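Intermedilysin (Streptococcus intermedius, PDB 5IMW) probably binds cholesterol-containing host membranes and, after a major conformational change, inserts into them as an oligomeric pore that lyses the cell. Local coordinates at residues A[243-247]-A[328-332]; A[105-109]-A[140-146]; A[94-98]-A[214-220]; A[151-157]-A[192-198]. All coordinates share one frame; numbering follows the deposited sequence.

Read from the N terminus, residues 94-98 open the longest of the four loops, which interaction 3 closes at 214-220. Two smaller closures fall wholly within it: interaction 2 joins the turn at 105-109 to 140-146 beyond helix 122-140, and interaction 4 then pairs 151-157 with 192-198, drawing in the helices between them. Interaction 1 follows in series, returning 328-332 to the corner at 243-247. None of the loops cross. Interactions 1 and 4 touch, Ala247 CB lying 3.3 Å from Phe197 O on neighbouring strands of one sheet; the corner at 243-247 leads from there to the sheet holding 329-337. Interactions 2 and 3 hold outlying loops, their centres about 34 Å apart.

Interaction 1 of 4, residues A[243-247]-A[328-332]; sequences SYGRA and AVPIS
Ser243 faces both Ile331 and Ser332 in a classic beta bulge, where strand 236-244 runs antiparallel to strand 329-337 just before the chain turns a corner at Gly245 into another sheet. Ser243 O receives Ile331 N at 2.7 Å, nearly along the C=O axis, and a weak second bond from Ser332 N at 3.3 Å. Ser243 N donates in turn to Ser332 O, and the two serine side chains lie on the same face of the sheet.

Beyond the bulge, Tyr244 and Pro330 cross obliquely. The CD2-CE2 side of the phenol lies against the pyrrolidine, with Tyr244 CD2 3.6 Å from Pro330 CD, while Val329 C sits at the ring edge, near its plane. With CG anti to the carbonyl carbon (chi1 -57°), the ring is carried beside its own backbone N, alongside Pro330. Closer to the backbone, Tyr244 CB meets Ala328 CB at 3.6 Å. The ring of Tyr202 and Val129 of helix 122-140 also pack on Tyr244.

Ile331 fills the inside of the corner. Its CG1 stands between the backbone N and carbonyl carbon (chi1 52°), which leaves Ile331 CG2 3.5 Å from Gly245 O and lets Ile331 CD1 reach Arg246 O at 3.4 Å. Ile331 CB rests on Ala247 CB at 4.0 Å and CG1 lies against Ser243 O, so one branched side chain touches both arms of the bend. Gly245 has backbone angles that suit a residue without a side chain. Its N-H goes back to Val329 O over 2.9 Å between N and O, the donor tilted 24° from the carbonyl plane.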
loop_
_atom_site.group_PDB
_atom_site.type_symbol
_atom_site.label_atom_id
_atom_site.label_comp_id
_atom_site.label_asym_id
_atom_site.label_seq_id
_atom_site.Cartn_x
_atom_site.Cartn_y
_atom_site.Cartn_z
ATOM N N SER A 243 3.093 17.425 -10.800
ATOM C CA SER A 243 2.310 16.584 -11.694
ATOM C C SER A 243 0.871 17.073 -11.724
ATOM O O SER A 243 0.266 17.313 -10.674
ATOM C CB SER A 243 2.356 15.120 -11.253
ATOM O OG SER A 243 3.689 14.653 -11.143
ATOM N N TYR A 244 0.332 17.217 -12.926
ATOM C CA TYR A 244 -1.029 17.687 -13.122
ATOM C C TYR A 244 -1.879 16.559 -13.684
ATOM O O TYR A 244 -1.385 15.677 -14.392
ATOM C CB TYR A 244 -1.071 18.893 -14.067
ATOM C CG TYR A 244 -0.220 20.060 -13.619
ATOM C CD1 TYR A 244 1.122 20.143 -13.965
ATOM C CD2 TYR A 244 -0.764 21.080 -12.854
ATOM C CE1 TYR A 244 1.896 21.206 -13.557
ATOM C CE2 TYR A 244 0.001 22.148 -12.441
ATOM C CZ TYR A 244 1.331 22.210 -12.796
ATOM O OH TYR A 244 2.098 23.282 -12.384
ATOM N N GLY A 245 -3.164 16.594 -13.355
ATOM C CA GLY A 245 -4.080 15.580 -13.825
ATOM C C GLY A 245 -5.165 15.263 -12.821
ATOM O O GLY A 245 -5.816 16.169 -12.290
ATOM N N ARG A 246 -5.368 13.975 -12.554
ATOM C CA ARG A 246 -6.414 13.519 -11.652
ATOM C C ARG A 246 -5.860 12.511 -10.660
ATOM O O ARG A 246 -5.037 11.661 -11.012
ATOM C CB ARG A 246 -7.562 12.884 -12.421
ATOM C CG ARG A 246 -8.286 13.859 -13.311
ATOM C CD ARG A 246 -9.370 13.179 -14.103
ATOM N NE ARG A 246 -10.255 12.383 -13.262
ATOM C CZ ARG A 246 -11.268 11.670 -13.737
ATOM N NH1 ARG A 246 -11.506 11.676 -15.041
ATOM N NH2 ARG A 246 -12.034 10.963 -12.918
ATOM N N ALA A 247 -6.332 12.607 -9.421
ATOM C CA ALA A 247 -5.987 11.646 -8.387
ATOM C C ALA A 247 -7.196 11.467 -7.484
ATOM O O ALA A 247 -7.933 12.424 -7.227
ATOM C CB ALA A 247 -4.768 12.098 -7.578
ATOM N N ALA A 328 -4.827 21.426 -16.592
ATOM C CA ALA A 328 -5.004 20.462 -15.522
ATOM C C ALA A 328 -4.632 21.068 -14.169
ATOM O O ALA A 328 -3.965 22.103 -14.077
ATOM C CB ALA A 328 -4.166 19.216 -15.797
ATOM N N VAL A 329 -5.086 20.402 -13.112
ATOM C CA VAL A 329 -4.845 20.820 -11.731
ATOM C C VAL A 329 -3.700 19.987 -11.160
ATOM O O VAL A 329 -3.601 18.790 -11.469
ATOM C CB VAL A 329 -6.123 20.671 -10.886
ATOM C CG1 VAL A 329 -5.889 21.104 -9.445
ATOM C CG2 VAL A 329 -7.275 21.471 -11.496
ATOM N N PRO A 330 -2.819 20.557 -10.333
ATOM C CA PRO A 330 -1.719 19.762 -9.766
ATOM C C PRO A 330 -2.219 18.771 -8.726
ATOM O O PRO A 330 -3.069 19.094 -7.893
ATOM C CB PRO A 330 -0.805 20.821 -9.137
ATOM C CG PRO A 330 -1.702 21.981 -8.872
ATOM C CD PRO A 330 -2.700 21.981 -9.980
ATOM N N ILE A 331 -1.658 17.562 -8.757
ATOM C CA ILE A 331 -2.126 16.503 -7.871
ATOM C C ILE A 331 -0.962 16.016 -7.025
ATOM O O ILE A 331 -1.136 15.661 -5.854
ATOM C CB ILE A 331 -2.756 15.338 -8.654
ATOM C CG1 ILE A 331 -1.801 14.845 -9.744
ATOM C CG2 ILE A 331 -4.093 15.769 -9.240
ATOM C CD1 ILE A 331 -2.262 13.590 -10.436
ATOM N N SER A 332 0.234 16.001 -7.607
ATOM C CA SER A 332 1.397 15.493 -6.900
ATOM C C SER A 332 2.628 16.285 -7.306
ATOM O O SER A 332 2.702 16.825 -8.413
ATOM C CB SER A 332 1.615 14.004 -7.174
ATOM O OG SER A 332 2.280 13.796 -8.405
#

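Interaction 2 of 4, residues A[105-109]-A[140-146]; sequences LPGLK and YSKTHAV
Over one face of the Tyr140 ring lies the ammonium group of Lys109, a cation-pi contact with NZ 3.1 Å from the ring centroid and 21° off the ring normal. NZ is offset from the centre towards the CE2-CZ side. The imidazole of His144 has both faces occupied: Gly107 CA and Pro106 O lie over one, both towards the rim, and Thr143 OG1 lies over the other. Gly107 CA is 4.0 Å from the imidazole centroid and 26° off its normal, a CH-pi contact made by the backbone itself.

Lys109 and Tyr140 approach from opposite directions. The lysine chain bends at chi2 and chi3, passing CD and CE by the phenol oxygen and folding NZ back above the ring. The electron-rich phenol face would be expected to steady the ammonium charge.

Leu105 to Leu108 form a type II beta turn, whose third residue, Gly107, can approach the imidazole closely because it has no side chain. At the apolar end, Pro106 lies at a slant across Val146, with Pro106 CD 3.6 Å from Val146 CG2. Leu105 CD2 meets Val146 CG2 at 4.0 Å. On the other segment, His144 N bonds to Tyr140 O at 2.9 Å, closing one helical turn through 141-143.

This surface contact ties the connection between strands 99-103 and 114-117 to the exit of helix 122-140. Trp136 of that helix touches Leu105, Leu108 and Val146 and donates its indole N-H to Pro106 O, while the chain beyond Val146 leads into strand 149-156.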
loop_
_atom_site.group_PDB
_atom_site.type_symbol
_atom_site.label_atom_id
_atom_site.label_comp_id
_atom_site.label_asym_id
_atom_site.label_seq_id
_atom_site.Cartn_x
_atom_site.Cartn_y
_atom_site.Cartn_z
ATOM N N LEU A 105 4.821 17.662 -22.575
ATOM C CA LEU A 105 3.672 17.437 -23.436
ATOM C C LEU A 105 4.143 16.981 -24.817
ATOM O O LEU A 105 5.184 17.438 -25.301
ATOM C CB LEU A 105 2.825 18.704 -23.549
ATOM C CG LEU A 105 1.738 18.829 -22.479
ATOM C CD1 LEU A 105 1.199 20.246 -22.393
ATOM C CD2 LEU A 105 0.608 17.850 -22.765
ATOM N N PRO A 106 3.410 16.080 -25.470
ATOM C CA PRO A 106 3.932 15.456 -26.690
ATOM C C PRO A 106 3.942 16.412 -27.871
ATOM O O PRO A 106 3.086 17.291 -28.006
ATOM C CB PRO A 106 2.967 14.292 -26.930
ATOM C CG PRO A 106 1.685 14.759 -26.352
ATOM C CD PRO A 106 2.045 15.620 -25.161
ATOM N N GLY A 107 4.928 16.214 -28.745
ATOM C CA GLY A 107 5.125 17.049 -29.904
ATOM C C GLY A 107 6.069 18.213 -29.680
ATOM O O GLY A 107 6.700 18.673 -30.634
ATOM N N LEU A 108 6.193 18.681 -28.436
ATOM C CA LEU A 108 6.949 19.887 -28.114
ATOM C C LEU A 108 8.237 19.975 -28.921
ATOM O O LEU A 108 9.035 19.034 -28.957
ATOM C CB LEU A 108 7.248 19.926 -26.615
ATOM C CG LEU A 108 6.372 20.923 -25.843
ATOM C CD1 LEU A 108 6.708 22.340 -26.260
ATOM C CD2 LEU A 108 4.881 20.662 -26.025
ATOM N N LYS A 109 8.429 21.125 -29.562
ATOM C CA LYS A 109 9.419 21.307 -30.613
ATOM C C LYS A 109 10.389 22.418 -30.240
ATOM O O LYS A 109 9.974 23.495 -29.802
ATOM C CB LYS A 109 8.745 21.652 -31.951
ATOM C CG LYS A 109 7.487 22.512 -31.818
ATOM C CD LYS A 109 6.261 21.664 -31.514
ATOM C CE LYS A 109 5.481 22.171 -30.303
ATOM N NZ LYS A 109 4.521 21.133 -29.791
ATOM N N TYR A 140 -1.787 21.495 -30.864
ATOM C CA TYR A 140 -1.484 20.069 -30.891
ATOM C C TYR A 140 -2.499 19.199 -30.159
ATOM O O TYR A 140 -2.315 17.978 -30.121
ATOM C CB TYR A 140 -0.087 19.810 -30.302
ATOM C CG TYR A 140 0.980 20.668 -30.931
ATOM C CD1 TYR A 140 1.626 20.265 -32.091
ATOM C CD2 TYR A 140 1.323 21.893 -30.379
ATOM C CE1 TYR A 140 2.594 21.057 -32.677
ATOM C CE2 TYR A 140 2.285 22.689 -30.955
ATOM C CZ TYR A 140 2.915 22.271 -32.107
ATOM O OH TYR A 140 3.881 23.068 -32.677
ATOM N N SER A 141 -3.560 19.773 -29.587
ATOM C CA SER A 141 -4.557 18.963 -28.893
ATOM C C SER A 141 -5.152 17.911 -29.821
ATOM O O SER A 141 -5.252 16.732 -29.462
ATOM C CB SER A 141 -5.659 19.858 -28.324
ATOM O OG SER A 141 -6.692 19.094 -27.731
ATOM N N LYS A 142 -5.544 18.320 -31.028
ATOM C CA LYS A 142 -6.236 17.405 -31.931
ATOM C C LYS A 142 -5.294 16.329 -32.459
ATOM O O LYS A 142 -5.639 15.141 -32.477
ATOM C CB LYS A 142 -6.862 18.186 -33.086
ATOM C CG LYS A 142 -7.832 19.277 -32.650
ATOM C CD LYS A 142 -9.180 19.135 -33.343
ATOM C CE LYS A 142 -10.125 20.263 -32.962
ATOM N NZ LYS A 142 -11.515 20.002 -33.422
ATOM N N THR A 143 -4.096 16.725 -32.895
ATOM C CA THR A 143 -3.189 15.770 -33.526
ATOM C C THR A 143 -2.558 14.830 -32.505
ATOM O O THR A 143 -2.425 13.628 -32.764
ATOM C CB THR A 143 -2.099 16.503 -34.312
ATOM O OG1 THR A 143 -1.173 15.548 -34.848
ATOM C CG2 THR A 143 -1.341 17.491 -33.433
ATOM N N HIS A 144 -2.161 15.352 -31.348
ATOM C CA HIS A 144 -1.459 14.568 -30.341
ATOM C C HIS A 144 -2.388 14.223 -29.184
ATOM O O HIS A 144 -3.196 15.051 -28.752
ATOM C CB HIS A 144 -0.238 15.324 -29.817
ATOM C CG HIS A 144 0.950 15.262 -30.727
ATOM N ND1 HIS A 144 1.359 16.331 -31.495
ATOM C CD2 HIS A 144 1.818 14.256 -30.992
ATOM C CE1 HIS A 144 2.428 15.989 -32.191
ATOM N NE2 HIS A 144 2.727 14.734 -31.905
ATOM N N ALA A 145 -2.263 12.996 -28.683
ATOM C CA ALA A 145 -3.047 12.515 -27.554
ATOM C C ALA A 145 -2.113 12.095 -26.429
ATOM O O ALA A 145 -1.068 11.485 -26.675
ATOM C CB ALA A 145 -3.939 11.339 -27.958
ATOM N N VAL A 146 -2.492 12.426 -25.198
ATOM C CA VAL A 146 -1.658 12.143 -24.030
ATOM C C VAL A 146 -2.341 11.120 -23.129
ATOM O O VAL A 146 -3.266 11.481 -22.384
ATOM C CB VAL A 146 -1.362 13.420 -23.231
ATOM C CG1 VAL A 146 -0.116 13.222 -22.368
ATOM C CG2 VAL A 146 -1.208 14.613 -24.152
#

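Interaction 3 of 4, residues A[94-98]-A[214-220]; sequences VNRGK and ALFGSGI
Val94 makes the apolar part of this contact with both of its methyls. Val94 CG1 lies 4.0 Å from Phe216 CE1, at the edge of the phenyl ring and near its plane, the two side chains crossing at about a right angle. Val94 CG2 turns the other way, 4.0 Å from Ile220 CD1. With CG1 between the backbone N and carbonyl carbon (chi1 59°), the two branches spread over both partners.

Most of the remainder is backbone packing, with no hydrogen bond between the segments. Gly97 and Gly217 come together with their CA atoms 3.8 Å apart; both residues lack a side chain, which lets the backbones meet this closely. Two CA-H...O contacts join the chains there: Gly217 CA to Arg96 O at 3.3 Å and Gly97 CA to Ala214 O at 3.6 Å.

Arg96 contributes through its aliphatic stem, Arg96 CG lying 3.3 Å from Leu215 O, while the bend at chi3 turns its guanidinium back towards its own segment, one face under Val94 O.

The contact joins the approach to strand 99-103 to the loop between strand 202-206 and helix 222-227. Leu77 of strand 77-79 touches Arg96 and Phe216, and Leu8 of helix 2-14 packs on Phe216 and Ile220.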
loop_
_atom_site.group_PDB
_atom_site.type_symbol
_atom_site.label_atom_id
_atom_site.label_comp_id
_atom_site.label_asym_id
_atom_site.label_seq_id
_atom_site.Cartn_x
_atom_site.Cartn_y
_atom_site.Cartn_z
ATOM N N VAL A 94 11.800 34.855 0.872
ATOM C CA VAL A 94 13.046 35.430 0.382
ATOM C C VAL A 94 12.897 35.682 -1.109
ATOM O O VAL A 94 12.161 34.975 -1.802
ATOM C CB VAL A 94 14.244 34.494 0.687
ATOM C CG1 VAL A 94 14.038 33.125 0.044
ATOM C CG2 VAL A 94 15.544 35.112 0.216
ATOM N N ASN A 95 13.605 36.695 -1.603
ATOM C CA ASN A 95 13.643 36.957 -3.032
ATOM C C ASN A 95 14.219 35.751 -3.769
ATOM O O ASN A 95 14.867 34.881 -3.182
ATOM C CB ASN A 95 14.476 38.204 -3.321
ATOM C CG ASN A 95 14.061 39.385 -2.471
ATOM O OD1 ASN A 95 14.469 39.508 -1.316
ATOM N ND2 ASN A 95 13.240 40.260 -3.035
ATOM N N ARG A 96 13.975 35.704 -5.077
ATOM C CA ARG A 96 14.405 34.577 -5.890
ATOM C C ARG A 96 14.957 35.065 -7.221
ATOM O O ARG A 96 14.736 36.206 -7.633
ATOM C CB ARG A 96 13.258 33.592 -6.143
ATOM C CG ARG A 96 13.175 32.455 -5.142
ATOM C CD ARG A 96 12.250 31.361 -5.646
ATOM N NE ARG A 96 11.358 30.891 -4.594
ATOM C CZ ARG A 96 10.316 31.579 -4.138
ATOM N NH1 ARG A 96 10.030 32.775 -4.640
ATOM N NH2 ARG A 96 9.561 31.073 -3.175
ATOM N N GLY A 97 15.685 34.172 -7.885
ATOM C CA GLY A 97 16.199 34.404 -9.214
ATOM C C GLY A 97 15.345 33.737 -10.268
ATOM O O GLY A 97 14.204 33.327 -10.017
ATOM N N LYS A 98 15.904 33.615 -11.467
ATOM C CA LYS A 98 15.166 33.015 -12.567
ATOM C C LYS A 98 15.020 31.514 -12.357
ATOM O O LYS A 98 15.880 30.857 -11.764
ATOM C CB LYS A 98 15.871 33.285 -13.895
ATOM C CG LYS A 98 16.249 34.746 -14.107
ATOM C CD LYS A 98 16.455 35.086 -15.581
ATOM C CE LYS A 98 17.832 34.676 -16.091
ATOM N NZ LYS A 98 18.078 33.205 -16.074
ATOM N N ALA A 214 21.690 30.562 -8.067
ATOM C CA ALA A 214 20.752 30.849 -9.147
ATOM C C ALA A 214 19.316 30.882 -8.640
ATOM O O ALA A 214 18.494 31.669 -9.126
ATOM C CB ALA A 214 20.902 29.812 -10.258
ATOM N N LEU A 215 18.995 30.037 -7.659
ATOM C CA LEU A 215 17.652 30.006 -7.096
ATOM C C LEU A 215 17.350 31.209 -6.212
ATOM O O LEU A 215 16.193 31.384 -5.816
ATOM C CB LEU A 215 17.457 28.720 -6.291
ATOM C CG LEU A 215 17.291 27.437 -7.106
ATOM C CD1 LEU A 215 17.464 26.221 -6.213
ATOM C CD2 LEU A 215 15.934 27.403 -7.792
ATOM N N PHE A 216 18.349 32.030 -5.891
ATOM C CA PHE A 216 18.160 33.229 -5.087
ATOM C C PHE A 216 18.557 34.452 -5.902
ATOM O O PHE A 216 19.557 34.431 -6.627
ATOM C CB PHE A 216 18.980 33.157 -3.796
ATOM C CG PHE A 216 18.619 31.995 -2.913
ATOM C CD1 PHE A 216 17.560 32.084 -2.025
ATOM C CD2 PHE A 216 19.340 30.813 -2.968
ATOM C CE1 PHE A 216 17.224 31.017 -1.210
ATOM C CE2 PHE A 216 19.009 29.742 -2.155
ATOM C CZ PHE A 216 17.950 29.846 -1.276
ATOM N N GLY A 217 17.774 35.521 -5.773
ATOM C CA GLY A 217 17.894 36.659 -6.664
ATOM C C GLY A 217 18.955 37.666 -6.275
ATOM O O GLY A 217 20.147 37.449 -6.517
ATOM N N SER A 218 18.525 38.781 -5.684
ATOM C CA SER A 218 19.417 39.884 -5.349
ATOM C C SER A 218 20.624 39.417 -4.545
ATOM O O SER A 218 20.745 38.231 -4.218
ATOM C CB SER A 218 18.653 40.959 -4.573
ATOM O OG SER A 218 19.535 41.929 -4.033
ATOM N N GLY A 219 21.520 40.345 -4.223
ATOM C CA GLY A 219 22.713 40.026 -3.467
ATOM C C GLY A 219 22.411 39.363 -2.140
ATOM O O GLY A 219 22.645 39.949 -1.079
ATOM N N ILE A 220 21.887 38.144 -2.189
ATOM C CA ILE A 220 21.600 37.387 -0.977
ATOM C C ILE A 220 22.913 36.854 -0.421
ATOM O O ILE A 220 23.756 36.338 -1.166
ATOM C CB ILE A 220 20.608 36.246 -1.264
ATOM C CG1 ILE A 220 19.254 36.791 -1.742
ATOM C CG2 ILE A 220 20.405 35.387 -0.030
ATOM C CD1 ILE A 220 18.523 37.652 -0.730
#

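Interaction 4 of 4, residues A[151-157]-A[192-198]; sequences QYESISA and VFIANFR
Tyr152 and Phe197 lie side by side, pointing the same way, at the apolar centre of one face of this antiparallel strand pair. Their rings are oblique, planes at 32° and centroids 5.0 Å apart, while Tyr152 CE1 also reaches Ala195 CB at 4.2 Å. Along the same face, Ser156 CB sits over the Phe193 ring, 4.2 Å from its centroid, a CH-pi contact.

The backbones bond in pairs at Gln151-Arg198, Glu153-Asn196 and Ile155-Ile194. The bond from Ile155 N to Ile194 O spans 2.8 Å. Past the last pair, Val192 O receives Ala157 N at 2.7 Å and, weakly, Ser156 OG, which is turned anti to its backbone N (chi1 179°).

At the polar margin, Tyr152 OH bonds to Asp266 and Ser154 OG to Gln262, both on helix 261-268. On the other face, Ile155 and Ile194 meet helix 160-167, and Arg198 lays its guanidinium face against Asn196 ND2.

The strands are held to each other by backbone bonds and to the helices largely through side chains, apolar and hydrogen-bonding alike, a division consistent with the family mechanism, in which helices packed on this sheet refold into membrane-spanning hairpins.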
loop_
_atom_site.group_PDB
_atom_site.type_symbol
_atom_site.label_atom_id
_atom_site.label_comp_id
_atom_site.label_asym_id
_atom_site.label_seq_id
_atom_site.Cartn_x
_atom_site.Cartn_y
_atom_site.Cartn_z
ATOM N N GLN A 151 -0.307 5.634 -11.259
ATOM C CA GLN A 151 0.384 5.113 -10.083
ATOM C C GLN A 151 -0.686 4.706 -9.081
ATOM O O GLN A 151 -1.417 5.560 -8.566
ATOM C CB GLN A 151 1.340 6.147 -9.490
ATOM C CG GLN A 151 2.775 6.026 -9.992
ATOM C CD GLN A 151 2.894 6.192 -11.495
ATOM O OE1 GLN A 151 3.180 5.235 -12.215
ATOM N NE2 GLN A 151 2.685 7.414 -11.976
ATOM N N TYR A 152 -0.786 3.405 -8.816
ATOM C CA TYR A 152 -1.865 2.839 -8.014
ATOM C C TYR A 152 -1.274 2.215 -6.757
ATOM O O TYR A 152 -0.397 1.349 -6.842
ATOM C CB TYR A 152 -2.654 1.810 -8.826
ATOM C CG TYR A 152 -3.243 0.683 -8.014
ATOM C CD1 TYR A 152 -4.452 0.833 -7.348
ATOM C CD2 TYR A 152 -2.594 -0.539 -7.926
ATOM C CE1 TYR A 152 -4.993 -0.202 -6.609
ATOM C CE2 TYR A 152 -3.124 -1.578 -7.192
ATOM C CZ TYR A 152 -4.323 -1.407 -6.537
ATOM O OH TYR A 152 -4.847 -2.447 -5.806
ATOM N N GLU A 153 -1.751 2.665 -5.596
ATOM C CA GLU A 153 -1.308 2.161 -4.303
ATOM C C GLU A 153 -2.529 1.836 -3.455
ATOM O O GLU A 153 -3.490 2.612 -3.416
ATOM C CB GLU A 153 -0.428 3.181 -3.568
ATOM C CG GLU A 153 0.508 3.983 -4.466
ATOM C CD GLU A 153 1.431 3.108 -5.291
ATOM O OE1 GLU A 153 1.402 3.215 -6.536
ATOM O OE2 GLU A 153 2.183 2.309 -4.695
ATOM N N SER A 154 -2.490 0.690 -2.775
ATOM C CA SER A 154 -3.607 0.242 -1.957
ATOM C C SER A 154 -3.087 -0.415 -0.687
ATOM O O SER A 154 -1.928 -0.828 -0.605
ATOM C CB SER A 154 -4.501 -0.745 -2.720
ATOM O OG SER A 154 -3.830 -1.977 -2.930
ATOM N N ILE A 155 -3.969 -0.514 0.309
ATOM C CA ILE A 155 -3.642 -1.169 1.569
ATOM C C ILE A 155 -4.933 -1.536 2.289
ATOM O O ILE A 155 -6.025 -1.127 1.879
ATOM C CB ILE A 155 -2.753 -0.270 2.449
ATOM C CG1 ILE A 155 -2.064 -1.085 3.548
ATOM C CG2 ILE A 155 -3.574 0.858 3.074
ATOM C CD1 ILE A 155 -0.619 -0.698 3.770
ATOM N N SER A 156 -4.816 -2.300 3.371
ATOM C CA SER A 156 -5.951 -2.637 4.214
ATOM C C SER A 156 -5.984 -1.708 5.419
ATOM O O SER A 156 -4.938 -1.344 5.966
ATOM C CB SER A 156 -5.880 -4.094 4.674
ATOM O OG SER A 156 -6.979 -4.411 5.510
ATOM N N ALA A 157 -7.189 -1.323 5.827
ATOM C CA ALA A 157 -7.348 -0.405 6.948
ATOM C C ALA A 157 -7.084 -1.127 8.264
ATOM O O ALA A 157 -7.775 -2.097 8.598
ATOM C CB ALA A 157 -8.752 0.192 6.939
ATOM N N VAL A 192 -11.791 -3.512 5.405
ATOM C CA VAL A 192 -11.754 -2.233 4.703
ATOM C C VAL A 192 -10.422 -2.090 3.977
ATOM O O VAL A 192 -9.355 -2.313 4.564
ATOM C CB VAL A 192 -11.977 -1.063 5.678
ATOM C CG1 VAL A 192 -11.906 0.270 4.946
ATOM C CG2 VAL A 192 -13.314 -1.214 6.388
ATOM N N PHE A 193 -10.484 -1.706 2.701
ATOM C CA PHE A 193 -9.306 -1.418 1.895
ATOM C C PHE A 193 -9.363 0.020 1.395
ATOM O O PHE A 193 -10.440 0.557 1.117
ATOM C CB PHE A 193 -9.196 -2.375 0.693
ATOM C CG PHE A 193 -8.724 -3.760 1.052
ATOM C CD1 PHE A 193 -9.547 -4.631 1.747
ATOM C CD2 PHE A 193 -7.458 -4.193 0.683
ATOM C CE1 PHE A 193 -9.114 -5.904 2.077
ATOM C CE2 PHE A 193 -7.022 -5.467 1.010
ATOM C CZ PHE A 193 -7.851 -6.322 1.707
ATOM N N ILE A 194 -8.192 0.646 1.295
ATOM C CA ILE A 194 -8.058 1.997 0.763
ATOM C C ILE A 194 -7.097 1.947 -0.417
ATOM O O ILE A 194 -6.104 1.212 -0.389
ATOM C CB ILE A 194 -7.556 2.995 1.828
ATOM C CG1 ILE A 194 -8.508 3.043 3.034
ATOM C CG2 ILE A 194 -7.381 4.383 1.206
ATOM C CD1 ILE A 194 -9.686 3.979 2.876
ATOM N N ALA A 195 -7.395 2.729 -1.454
ATOM C CA ALA A 195 -6.565 2.788 -2.646
ATOM C C ALA A 195 -6.335 4.234 -3.059
ATOM O O ALA A 195 -7.179 5.105 -2.832
ATOM C CB ALA A 195 -7.203 2.025 -3.809
ATOM N N ASN A 196 -5.178 4.475 -3.670
ATOM C CA ASN A 196 -4.832 5.770 -4.238
ATOM C C ASN A 196 -4.521 5.594 -5.716
ATOM O O ASN A 196 -3.689 4.757 -6.083
ATOM C CB ASN A 196 -3.627 6.389 -3.528
ATOM C CG ASN A 196 -3.223 7.719 -4.131
ATOM O OD1 ASN A 196 -4.050 8.614 -4.301
ATOM N ND2 ASN A 196 -1.948 7.849 -4.475
ATOM N N PHE A 197 -5.187 6.379 -6.557
ATOM C CA PHE A 197 -4.918 6.406 -7.987
ATOM C C PHE A 197 -4.425 7.796 -8.356
ATOM O O PHE A 197 -5.021 8.796 -7.944
ATOM C CB PHE A 197 -6.166 6.049 -8.800
ATOM C CG PHE A 197 -6.602 4.614 -8.661
ATOM C CD1 PHE A 197 -6.070 3.633 -9.481
ATOM C CD2 PHE A 197 -7.556 4.251 -7.723
ATOM C CE1 PHE A 197 -6.471 2.320 -9.363
ATOM C CE2 PHE A 197 -7.960 2.934 -7.599
ATOM C CZ PHE A 197 -7.416 1.969 -8.420
ATOM N N ARG A 198 -3.331 7.854 -9.112
ATOM C CA ARG A 198 -2.751 9.112 -9.576
ATOM C C ARG A 198 -2.692 9.079 -11.097
ATOM O O ARG A 198 -1.863 8.366 -11.674
ATOM C CB ARG A 198 -1.363 9.333 -8.979
ATOM C CG ARG A 198 -1.367 9.584 -7.484
ATOM C CD ARG A 198 -0.504 10.778 -7.125
ATOM N NE ARG A 198 -0.698 11.186 -5.735
ATOM C CZ ARG A 198 0.160 10.968 -4.741
ATOM N NH1 ARG A 198 1.311 10.343 -4.955
ATOM N NH2 ARG A 198 -0.136 11.388 -3.521
#